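Local coordinates for putative polyketide cyclase (Pseudomonas putida KT2440, PDB 3F7X), which is of unknown function but carries a SnoaL-like domain and may act as a polyketide cyclase, at residues A[49-54]-A[137-142]; A[74-79]-A[102-107]; A[91-96]-A[126-131]. All blocks are in the same frame, centred on the assembly; numbering follows the deposited sequence.

All three contacts pair strands of the one mixed sheet, yet their chemistry varies with position. Contact 1 is a parallel pairing close to the centre of the chain, rich in side-chain hydrogen bonds from asparagine, threonine, aspartate and histidine. Contact 3 is antiparallel, buried and mostly apolar; it adjoins contact 1, since strands 118-130 and 133-141 are neighbours and T138 N lies 2.9 Å from F126 O. Contact 2, more exposed, is held chiefly by backbone bonds and a tyrosine pair. It shares strand 93-104 with contact 3, but their centres are about 27 Å apart on opposite sides of the chain's centre. Contacts 1 and 3 also touch the second subunit.

Contact 1: A[49-54]-A[137-142]; sequences VIHDIN and VTNYYN. With EDO (1,2-ethanediol), chain D.
Strands 49-52 and 137-141 run parallel, their short axes 4.8 Å apart at 12°, with H51 bridged to V137 and D52 to T138. I50 O accepts from V137 N, D52 N gives its hydrogen to V137 O, and D52 O accepts from N139 N at 3.0 Å. On the face of H51 and V137, the side chain of N139 turns back toward the imidazole, its ND2 2.7 Å from H51 NE2. ND2 comes in at the ring edge, tilted from the imidazole plane; the amide plane stands 72° to the ring. An ethanediol, probably from the crystallisation liquor, straddles this pair: its O1 donates to N139 OD1, and its O2 is also within hydrogen-bonding distance of H51 NE2. One nitrogen can hardly accept from the amide and donate to the diol at once, so these two bonds are probably alternatives. On the other face, T138 OG1 donates to D52 OD2 at 2.9 Å, reaching the anti side of a carboxylate whose OD1 is held in a salt bridge by R58. Past the last bridge, N54, with CG anti to the backbone N (chi1 -175°), lies across Y141, and ND2 bonds Y141 O at 2.9 Å from above the carbonyl plane. The same nitrogen hangs 3.2 Å above the centre of one face of the Y141 ring, while OD1 also receives a weak bond from Y141 N. A water lies within hydrogen-bonding distance of D52 O and N139 O. This is the parallel pairing of a mostly antiparallel sheet, and the diol, also bound by Y29, is consistent with a pocket between sheet and helices. Helix 62-75 covers the histidine face, F65 stacking on H51; strands 58-60 and 118-130 flank the pair.

Contact 2: A[74-79]-A[102-107]; sequences RCYRER and GQYLAD. With EDO (1,2-ethanediol), chain E.
R77 and Q103 form a hydrogen-bonded antiparallel pair, closed by R77 N to Q103 O at 3.0 Å and Q103 N to R77 O at 2.9 Å. One step back, where helix 62-75 gives way to strand, C75 O takes the N-H of L105 at 2.8 Å and a weaker one from A106. C75 O also lies at the edge of the Y104 ring, near its plane. Y76 CG is anti to the carbonyl carbon (chi1 -51°) and Y104 CG anti to the backbone N (chi1 -170°), which brings the rings side by side. Their planes are 12° apart but slid, so overlap is slight, the centroids lying 5.1 Å apart. The closest atoms are Y76 CE1 and Y104 CD1, at 3.4 Å. L105 CD1 lies across the R77 side chain, and A106 CB packs 3.5 Å from R74 O. At one end E78 CG approaches G102 CA; at the other, C75 SG rests against A106 O and D107 O. Y76 OH is held by D108, Y104 OH by P112 O and D108 N, and E78 by Y119. Strands 76-87 and 93-104 thus form a hairpin at the sheet's margin, with W146 of helix 143-150 edge-to-face with Y104.

Contact 3: A[91-96]-A[126-131]; sequences GSRAAA and FFYIHC
F127 and A94, a hydrogen-bonded antiparallel pair, stand at the middle of the contact. F127 N donates to A94 O at 2.8 Å, and A94 N returns a bond to F127 O at 3.1 Å. The phenyl group leaves with CG anti to the carbonyl carbon (chi1 -60°), and together with a ring rotation of 87° (chi2) this sets its edge alongside the neighbouring strand: A94 O lies in the ring plane, 3.7 Å from F127 CD1. A94 CB meets F127 CB on the same face, and the edge of the ring continues to A96 CB.

I129 extends this apolar patch. I129 CD1 approaches A94 CB at 4.2 Å, while I129 CB lies 3.5 Å from G91 O. Its amide N-H bonds S92 O at 2.9 Å from above the carbonyl plane, and the same oxygen touches Y128 CD1 at 3.3 Å.

On the opposite face, A95 CB abuts the F126 ring and the bent chain of R93 crosses Y128, bringing CD to the ring's edge. The guanidinium and phenol planes are 83° apart. A water accepts from R93 NE in the guanidinium plane and is hydrogen-bonded to F127 O, whereas NH2 forms a salt bridge with E97 of the second subunit.

Helix 22-35 lies over the F127 and I129 side, with Y29 edge-to-face with F127; R93, A95 and F126 face the other subunit, where F126 meets F126 of that chain. A curved, mostly antiparallel mixed sheet with one face packed on helices and the other in a dimer interface is consistent with the cone-like alpha+beta barrel of SnoaL-like, NTF2-type proteins.

Contact 1: A[49-54]-A[137-142]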
loop_
_atom_site.group_PDB
_atom_site.type_symbol
_atom_site.label_atom_id
_atom_site.label_comp_id
_atom_site.label_asym_id
_atom_site.label_seq_id
_atom_site.Cartn_x
_atom_site.Cartn_y
_atom_site.Cartn_z
ATOM N N VAL A 49 17.933 -1.251 -7.527
ATOM C CA VAL A 49 16.538 -1.253 -7.099
ATOM C C VAL A 49 16.407 -1.014 -5.590
ATOM O O VAL A 49 17.126 -1.592 -4.776
ATOM C CB VAL A 49 15.876 -2.585 -7.494
ATOM C CG1 VAL A 49 16.570 -3.795 -6.874
ATOM C CG2 VAL A 49 14.359 -2.600 -7.158
ATOM N N ILE A 50 15.440 -0.172 -5.245
ATOM C CA ILE A 50 15.069 0.099 -3.876
ATOM C C ILE A 50 13.914 -0.805 -3.528
ATOM O O ILE A 50 12.894 -0.817 -4.237
ATOM C CB ILE A 50 14.667 1.587 -3.698
ATOM C CG1 ILE A 50 15.858 2.482 -3.966
ATOM C CG2 ILE A 50 14.022 1.797 -2.325
ATOM C CD1 ILE A 50 15.475 3.942 -4.063
ATOM N N HIS A 51 14.056 -1.534 -2.438
ATOM C CA HIS A 51 13.003 -2.468 -2.005
ATOM C C HIS A 51 12.532 -2.126 -0.610
ATOM O O HIS A 51 13.278 -2.308 0.373
ATOM C CB HIS A 51 13.540 -3.901 -2.017
ATOM C CG HIS A 51 12.508 -4.949 -1.784
ATOM N ND1 HIS A 51 12.834 -6.251 -1.520
ATOM C CD2 HIS A 51 11.155 -4.897 -1.816
ATOM C CE1 HIS A 51 11.729 -6.967 -1.424
ATOM N NE2 HIS A 51 10.697 -6.167 -1.622
ATOM N N ASP A 52 11.335 -1.553 -0.521
ATOM C CA ASP A 52 10.742 -1.194 0.752
ATOM C C ASP A 52 9.878 -2.328 1.242
ATOM O O ASP A 52 8.741 -2.483 0.807
ATOM C CB ASP A 52 9.933 0.053 0.627
ATOM C CG ASP A 52 10.751 1.234 0.400
ATOM O OD1 ASP A 52 11.938 1.306 0.853
ATOM O OD2 ASP A 52 10.193 2.114 -0.272
ATOM N N ILE A 53 10.434 -3.086 2.172
ATOM C CA ILE A 53 9.847 -4.267 2.814
ATOM C C ILE A 53 8.684 -3.820 3.688
ATOM O O ILE A 53 8.853 -2.844 4.419
ATOM C CB ILE A 53 10.928 -4.958 3.777
ATOM C CG1 ILE A 53 12.157 -5.454 2.998
ATOM C CG2 ILE A 53 10.272 -6.107 4.613
ATOM C CD1 ILE A 53 11.882 -5.771 1.569
ATOM N N ASN A 54 7.554 -4.500 3.624
ATOM C CA ASN A 54 6.393 -4.072 4.404
ATOM C C ASN A 54 6.688 -4.081 5.907
ATOM O O ASN A 54 7.093 -5.100 6.459
ATOM C CB ASN A 54 5.225 -4.997 4.117
ATOM C CG ASN A 54 3.956 -4.559 4.801
ATOM O OD1 ASN A 54 3.595 -3.382 4.749
ATOM N ND2 ASN A 54 3.278 -5.494 5.465
ATOM N N VAL A 137 10.395 -1.026 -5.622
ATOM C CA VAL A 137 9.223 -1.821 -5.256
ATOM C C VAL A 137 8.937 -1.518 -3.777
ATOM O O VAL A 137 9.783 -1.771 -2.908
ATOM C CB VAL A 137 9.461 -3.352 -5.382
ATOM C CG1 VAL A 137 8.194 -4.094 -4.945
ATOM C CG2 VAL A 137 9.824 -3.754 -6.816
ATOM N N THR A 138 7.725 -1.033 -3.495
ATOM C CA THR A 138 7.272 -0.797 -2.130
ATOM C C THR A 138 6.087 -1.716 -1.888
ATOM O O THR A 138 5.056 -1.557 -2.505
ATOM C CB THR A 138 6.896 0.691 -1.967
ATOM O OG1 THR A 138 8.076 1.481 -2.173
ATOM C CG2 THR A 138 6.278 0.963 -0.583
ATOM N N ASN A 139 6.272 -2.647 -0.972
ATOM C CA ASN A 139 5.276 -3.680 -0.641
ATOM C C ASN A 139 4.408 -3.317 0.556
ATOM O O ASN A 139 4.926 -2.804 1.553
ATOM C CB ASN A 139 5.975 -4.966 -0.236
ATOM C CG ASN A 139 6.866 -5.499 -1.262
ATOM O OD1 ASN A 139 6.413 -6.057 -2.291
ATOM N ND2 ASN A 139 8.161 -5.382 -1.015
ATOM N N TYR A 140 3.121 -3.586 0.453
ATOM C CA TYR A 140 2.189 -3.310 1.517
ATOM C C TYR A 140 1.203 -4.446 1.714
ATOM O O TYR A 140 0.691 -5.017 0.743
ATOM C CB TYR A 140 1.394 -2.053 1.225
ATOM C CG TYR A 140 2.166 -0.746 1.287
ATOM C CD1 TYR A 140 2.904 -0.391 2.419
ATOM C CD2 TYR A 140 2.088 0.181 0.269
ATOM C CE1 TYR A 140 3.537 0.818 2.513
ATOM C CE2 TYR A 140 2.701 1.413 0.374
ATOM C CZ TYR A 140 3.427 1.738 1.495
ATOM O OH TYR A 140 4.055 2.962 1.623
ATOM N N TYR A 141 0.904 -4.719 2.992
ATOM C CA TYR A 141 -0.179 -5.589 3.402
ATOM C C TYR A 141 -0.379 -5.406 4.895
ATOM O O TYR A 141 0.458 -4.787 5.568
ATOM C CB TYR A 141 0.056 -7.070 3.044
ATOM C CG TYR A 141 1.339 -7.653 3.569
ATOM C CD1 TYR A 141 2.485 -7.606 2.824
ATOM C CD2 TYR A 141 1.369 -8.320 4.788
ATOM C CE1 TYR A 141 3.672 -8.132 3.286
ATOM C CE2 TYR A 141 2.535 -8.876 5.258
ATOM C CZ TYR A 141 3.684 -8.799 4.495
ATOM O OH TYR A 141 4.852 -9.371 4.960
ATOM N N ASN A 142 -1.466 -5.934 5.429
ATOM C CA ASN A 142 -1.723 -5.876 6.872
ATOM C C ASN A 142 -0.992 -7.032 7.556
ATOM O O ASN A 142 -1.408 -8.190 7.474
ATOM C CB ASN A 142 -3.222 -5.905 7.122
ATOM C CG ASN A 142 -3.571 -5.619 8.530
ATOM O OD1 ASN A 142 -2.834 -5.977 9.425
ATOM N ND2 ASN A 142 -4.701 -4.996 8.749
HETATM C C1 EDO D . 7.279 -9.043 -4.101
HETATM O O1 EDO D . 7.046 -7.771 -4.642
HETATM C C2 EDO D . 8.649 -9.120 -3.383
HETATM O O2 EDO D . 8.750 -8.170 -2.268
HETATM O O HOH W 1 6.633 -0.700 2.379
#

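Contact 2: A[74-79]-A[102-107]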
loop_
_atom_site.group_PDB
_atom_site.type_symbol
_atom_site.label_atom_id
_atom_site.label_comp_id
_atom_site.label_asym_id
_atom_site.label_seq_id
_atom_site.Cartn_x
_atom_site.Cartn_y
_atom_site.Cartn_z
ATOM N N ARG A 74 12.429 -20.182 0.363
ATOM C CA ARG A 74 12.752 -21.178 1.394
ATOM C C ARG A 74 11.550 -21.407 2.317
ATOM O O ARG A 74 11.408 -22.475 2.884
ATOM C CB ARG A 74 13.979 -20.665 2.203
ATOM C CG ARG A 74 14.424 -21.434 3.458
ATOM C CD ARG A 74 15.110 -22.704 3.129
ATOM N NE ARG A 74 15.286 -23.505 4.347
ATOM C CZ ARG A 74 14.330 -24.306 4.797
ATOM N NH1 ARG A 74 13.167 -24.316 4.144
ATOM N NH2 ARG A 74 14.517 -25.048 5.902
ATOM N N CYS A 75 10.744 -20.355 2.513
ATOM C CA CYS A 75 9.764 -20.309 3.585
ATOM C C CYS A 75 8.289 -20.227 3.191
ATOM O O CYS A 75 7.457 -20.537 4.021
ATOM C CB CYS A 75 10.059 -19.116 4.523
ATOM S SG CYS A 75 11.656 -19.191 5.341
ATOM N N TYR A 76 7.969 -19.786 1.974
ATOM C CA TYR A 76 6.599 -19.547 1.561
ATOM C C TYR A 76 6.397 -19.991 0.130
ATOM O O TYR A 76 7.316 -19.964 -0.686
ATOM C CB TYR A 76 6.275 -18.057 1.560
ATOM C CG TYR A 76 6.619 -17.311 2.849
ATOM C CD1 TYR A 76 5.724 -17.242 3.896
ATOM C CD2 TYR A 76 7.840 -16.693 3.016
ATOM C CE1 TYR A 76 6.028 -16.574 5.059
ATOM C CE2 TYR A 76 8.140 -15.992 4.163
ATOM C CZ TYR A 76 7.250 -15.947 5.177
ATOM O OH TYR A 76 7.589 -15.272 6.320
ATOM N N ARG A 77 5.144 -20.326 -0.190
ATOM C CA ARG A 77 4.737 -20.362 -1.587
ATOM C C ARG A 77 3.473 -19.534 -1.703
ATOM O O ARG A 77 2.549 -19.669 -0.915
ATOM C CB ARG A 77 4.547 -21.803 -2.060
ATOM C CG ARG A 77 4.048 -21.998 -3.426
ATOM C CD ARG A 77 3.700 -23.503 -3.670
ATOM N NE ARG A 77 4.688 -24.392 -3.025
ATOM C CZ ARG A 77 5.806 -24.823 -3.606
ATOM N NH1 ARG A 77 6.041 -24.508 -4.881
ATOM N NH2 ARG A 77 6.683 -25.581 -2.923
ATOM N N GLU A 78 3.511 -18.605 -2.657
ATOM C CA GLU A 78 2.392 -17.679 -2.852
ATOM C C GLU A 78 1.961 -17.642 -4.296
ATOM O O GLU A 78 2.761 -17.788 -5.209
ATOM C CB GLU A 78 2.767 -16.275 -2.411
ATOM C CG GLU A 78 2.986 -16.175 -0.913
ATOM C CD GLU A 78 3.280 -14.795 -0.399
ATOM O OE1 GLU A 78 3.502 -13.854 -1.216
ATOM O OE2 GLU A 78 3.254 -14.634 0.844
ATOM N N ARG A 79 0.651 -17.441 -4.466
ATOM C CA ARG A 79 0.018 -17.178 -5.735
ATOM C C ARG A 79 -0.803 -15.916 -5.571
ATOM O O ARG A 79 -1.589 -15.798 -4.625
ATOM C CB ARG A 79 -0.926 -18.339 -6.121
ATOM C CG ARG A 79 -1.778 -18.071 -7.299
ATOM C CD ARG A 79 -2.621 -19.270 -7.623
ATOM N NE ARG A 79 -3.526 -19.696 -6.547
ATOM C CZ ARG A 79 -4.744 -19.187 -6.319
ATOM N NH1 ARG A 79 -5.251 -18.250 -7.110
ATOM N NH2 ARG A 79 -5.436 -19.664 -5.307
ATOM N N GLY A 102 -1.395 -17.973 0.031
ATOM C CA GLY A 102 -0.082 -18.481 0.418
ATOM C C GLY A 102 -0.136 -19.693 1.305
ATOM O O GLY A 102 -1.166 -20.022 1.915
ATOM N N GLN A 103 1.014 -20.334 1.404
ATOM C CA GLN A 103 1.236 -21.399 2.352
ATOM C C GLN A 103 2.598 -21.149 3.028
ATOM O O GLN A 103 3.567 -20.852 2.355
ATOM C CB GLN A 103 1.257 -22.764 1.653
ATOM C CG GLN A 103 1.231 -23.915 2.667
ATOM C CD GLN A 103 1.001 -25.288 2.085
ATOM O OE1 GLN A 103 1.303 -25.553 0.931
ATOM N NE2 GLN A 103 0.490 -26.177 2.909
ATOM N N TYR A 104 2.606 -21.249 4.355
ATOM C CA TYR A 104 3.804 -21.000 5.166
ATOM C C TYR A 104 4.495 -22.339 5.410
ATOM O O TYR A 104 3.962 -23.209 6.110
ATOM C CB TYR A 104 3.371 -20.330 6.463
ATOM C CG TYR A 104 4.456 -19.771 7.341
ATOM C CD1 TYR A 104 5.717 -19.462 6.857
ATOM C CD2 TYR A 104 4.205 -19.505 8.676
ATOM C CE1 TYR A 104 6.692 -18.954 7.708
ATOM C CE2 TYR A 104 5.162 -18.981 9.515
ATOM C CZ TYR A 104 6.421 -18.704 9.040
ATOM O OH TYR A 104 7.422 -18.185 9.855
ATOM N N LEU A 105 5.634 -22.501 4.737
ATOM C CA LEU A 105 6.292 -23.822 4.616
ATOM C C LEU A 105 7.373 -24.095 5.638
ATOM O O LEU A 105 7.563 -25.258 5.988
ATOM C CB LEU A 105 6.912 -23.988 3.217
ATOM C CG LEU A 105 5.987 -23.764 2.029
ATOM C CD1 LEU A 105 6.700 -23.923 0.697
ATOM C CD2 LEU A 105 4.786 -24.658 2.202
ATOM N N ALA A 106 8.132 -23.074 6.031
ATOM C CA ALA A 106 9.283 -23.256 6.894
ATOM C C ALA A 106 9.464 -21.972 7.674
ATOM O O ALA A 106 9.224 -20.885 7.192
ATOM C CB ALA A 106 10.546 -23.646 6.100
ATOM N N ASP A 107 9.913 -22.110 8.920
ATOM C CA ASP A 107 10.017 -20.981 9.838
ATOM C C ASP A 107 10.842 -19.888 9.228
ATOM O O ASP A 107 11.997 -20.118 8.793
ATOM C CB ASP A 107 10.727 -21.423 11.116
ATOM C CG ASP A 107 9.942 -22.367 11.963
ATOM O OD1 ASP A 107 8.802 -22.761 11.647
ATOM O OD2 ASP A 107 10.532 -22.745 13.028
HETATM C C1 EDO E . 6.036 -16.844 -4.716
HETATM O O1 EDO E . 6.104 -18.115 -4.017
HETATM C C2 EDO E . 7.322 -16.374 -5.381
HETATM O O2 EDO E . 7.565 -17.111 -6.597
#

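Contact 3: A[91-96]-A[126-131]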
loop_
_atom_site.group_PDB
_atom_site.type_symbol
_atom_site.label_atom_id
_atom_site.label_comp_id
_atom_site.label_asym_id
_atom_site.label_seq_id
_atom_site.Cartn_x
_atom_site.Cartn_y
_atom_site.Cartn_z
ATOM N N GLY A 91 4.412 6.197 -17.612
ATOM C CA GLY A 91 4.942 4.876 -17.237
ATOM C C GLY A 91 6.112 4.917 -16.281
ATOM O O GLY A 91 6.786 3.913 -16.096
ATOM N N SER A 92 6.342 6.024 -15.597
ATOM C CA SER A 92 7.332 6.081 -14.546
ATOM C C SER A 92 6.837 5.571 -13.216
ATOM O O SER A 92 7.637 5.339 -12.328
ATOM C CB SER A 92 7.859 7.522 -14.387
ATOM O OG SER A 92 6.831 8.451 -14.095
ATOM N N ARG A 93 5.517 5.495 -13.045
ATOM C CA ARG A 93 4.938 5.061 -11.773
ATOM C C ARG A 93 3.858 4.021 -12.064
ATOM O O ARG A 93 3.128 4.124 -13.057
ATOM C CB ARG A 93 4.393 6.264 -10.999
ATOM C CG ARG A 93 5.440 7.319 -10.651
ATOM C CD ARG A 93 6.450 6.917 -9.611
ATOM N NE ARG A 93 5.855 6.927 -8.277
ATOM C CZ ARG A 93 5.779 8.003 -7.512
ATOM N NH1 ARG A 93 6.310 9.154 -7.893
ATOM N NH2 ARG A 93 5.177 7.956 -6.339
ATOM N N ALA A 94 3.724 3.041 -11.173
ATOM C CA ALA A 94 2.723 2.022 -11.305
ATOM C C ALA A 94 2.312 1.562 -9.917
ATOM O O ALA A 94 3.028 1.781 -8.921
ATOM C CB ALA A 94 3.206 0.831 -12.198
ATOM N N ALA A 95 1.191 0.857 -9.874
ATOM C CA ALA A 95 0.658 0.302 -8.644
ATOM C C ALA A 95 -0.065 -0.976 -8.988
ATOM O O ALA A 95 -0.624 -1.105 -10.076
ATOM C CB ALA A 95 -0.303 1.302 -7.966
ATOM N N ALA A 96 -0.094 -1.911 -8.049
ATOM C CA ALA A 96 -0.830 -3.145 -8.229
ATOM C C ALA A 96 -1.521 -3.493 -6.919
ATOM O O ALA A 96 -0.925 -3.374 -5.856
ATOM C CB ALA A 96 0.083 -4.314 -8.699
ATOM N N PHE A 126 3.629 -0.517 -4.847
ATOM C CA PHE A 126 3.889 0.648 -5.665
ATOM C C PHE A 126 5.272 0.524 -6.298
ATOM O O PHE A 126 6.204 -0.023 -5.689
ATOM C CB PHE A 126 3.829 1.941 -4.835
ATOM C CG PHE A 126 2.417 2.283 -4.388
ATOM C CD1 PHE A 126 1.589 3.027 -5.234
ATOM C CD2 PHE A 126 1.888 1.824 -3.202
ATOM C CE1 PHE A 126 0.297 3.299 -4.865
ATOM C CE2 PHE A 126 0.609 2.114 -2.866
ATOM C CZ PHE A 126 -0.162 2.855 -3.679
ATOM N N PHE A 127 5.383 1.065 -7.514
ATOM C CA PHE A 127 6.586 0.943 -8.323
ATOM C C PHE A 127 7.029 2.291 -8.850
ATOM O O PHE A 127 6.196 3.139 -9.228
ATOM C CB PHE A 127 6.315 0.055 -9.533
ATOM C CG PHE A 127 5.891 -1.335 -9.196
ATOM C CD1 PHE A 127 4.570 -1.618 -8.976
ATOM C CD2 PHE A 127 6.805 -2.348 -9.079
ATOM C CE1 PHE A 127 4.163 -2.905 -8.639
ATOM C CE2 PHE A 127 6.403 -3.647 -8.752
ATOM C CZ PHE A 127 5.083 -3.918 -8.547
ATOM N N TYR A 128 8.349 2.476 -8.947
ATOM C CA TYR A 128 8.971 3.518 -9.756
ATOM C C TYR A 128 9.749 2.786 -10.840
ATOM O O TYR A 128 10.463 1.821 -10.548
ATOM C CB TYR A 128 9.907 4.378 -8.911
ATOM C CG TYR A 128 10.756 5.340 -9.683
ATOM C CD1 TYR A 128 10.194 6.278 -10.538
ATOM C CD2 TYR A 128 12.127 5.300 -9.581
ATOM C CE1 TYR A 128 10.987 7.167 -11.244
ATOM C CE2 TYR A 128 12.929 6.199 -10.304
ATOM C CZ TYR A 128 12.342 7.104 -11.122
ATOM O OH TYR A 128 13.123 7.989 -11.829
ATOM N N ILE A 129 9.592 3.248 -12.070
ATOM C CA ILE A 129 10.162 2.648 -13.263
ATOM C C ILE A 129 11.013 3.689 -13.970
ATOM O O ILE A 129 10.588 4.822 -14.156
ATOM C CB ILE A 129 9.048 2.129 -14.188
ATOM C CG1 ILE A 129 8.328 0.981 -13.473
ATOM C CG2 ILE A 129 9.584 1.677 -15.571
ATOM C CD1 ILE A 129 6.967 0.691 -14.048
ATOM N N HIS A 130 12.219 3.285 -14.337
ATOM C CA HIS A 130 13.176 4.194 -14.954
ATOM C C HIS A 130 14.033 3.415 -15.905
ATOM O O HIS A 130 14.466 2.323 -15.589
ATOM C CB HIS A 130 14.009 4.901 -13.880
ATOM C CG HIS A 130 14.802 6.083 -14.379
ATOM N ND1 HIS A 130 14.216 7.257 -14.795
ATOM C CD2 HIS A 130 16.141 6.291 -14.455
ATOM C CE1 HIS A 130 15.155 8.125 -15.130
ATOM N NE2 HIS A 130 16.329 7.556 -14.953
ATOM N N CYS A 131 14.237 3.942 -17.103
ATOM C CA CYS A 131 15.028 3.251 -18.155
ATOM C C CYS A 131 14.554 1.863 -18.411
ATOM O O CYS A 131 15.331 0.945 -18.658
ATOM C CB CYS A 131 16.499 3.146 -17.826
ATOM S SG CYS A 131 17.131 4.684 -17.871
HETATM O O HOH W 2 4.141 4.694 -7.673
#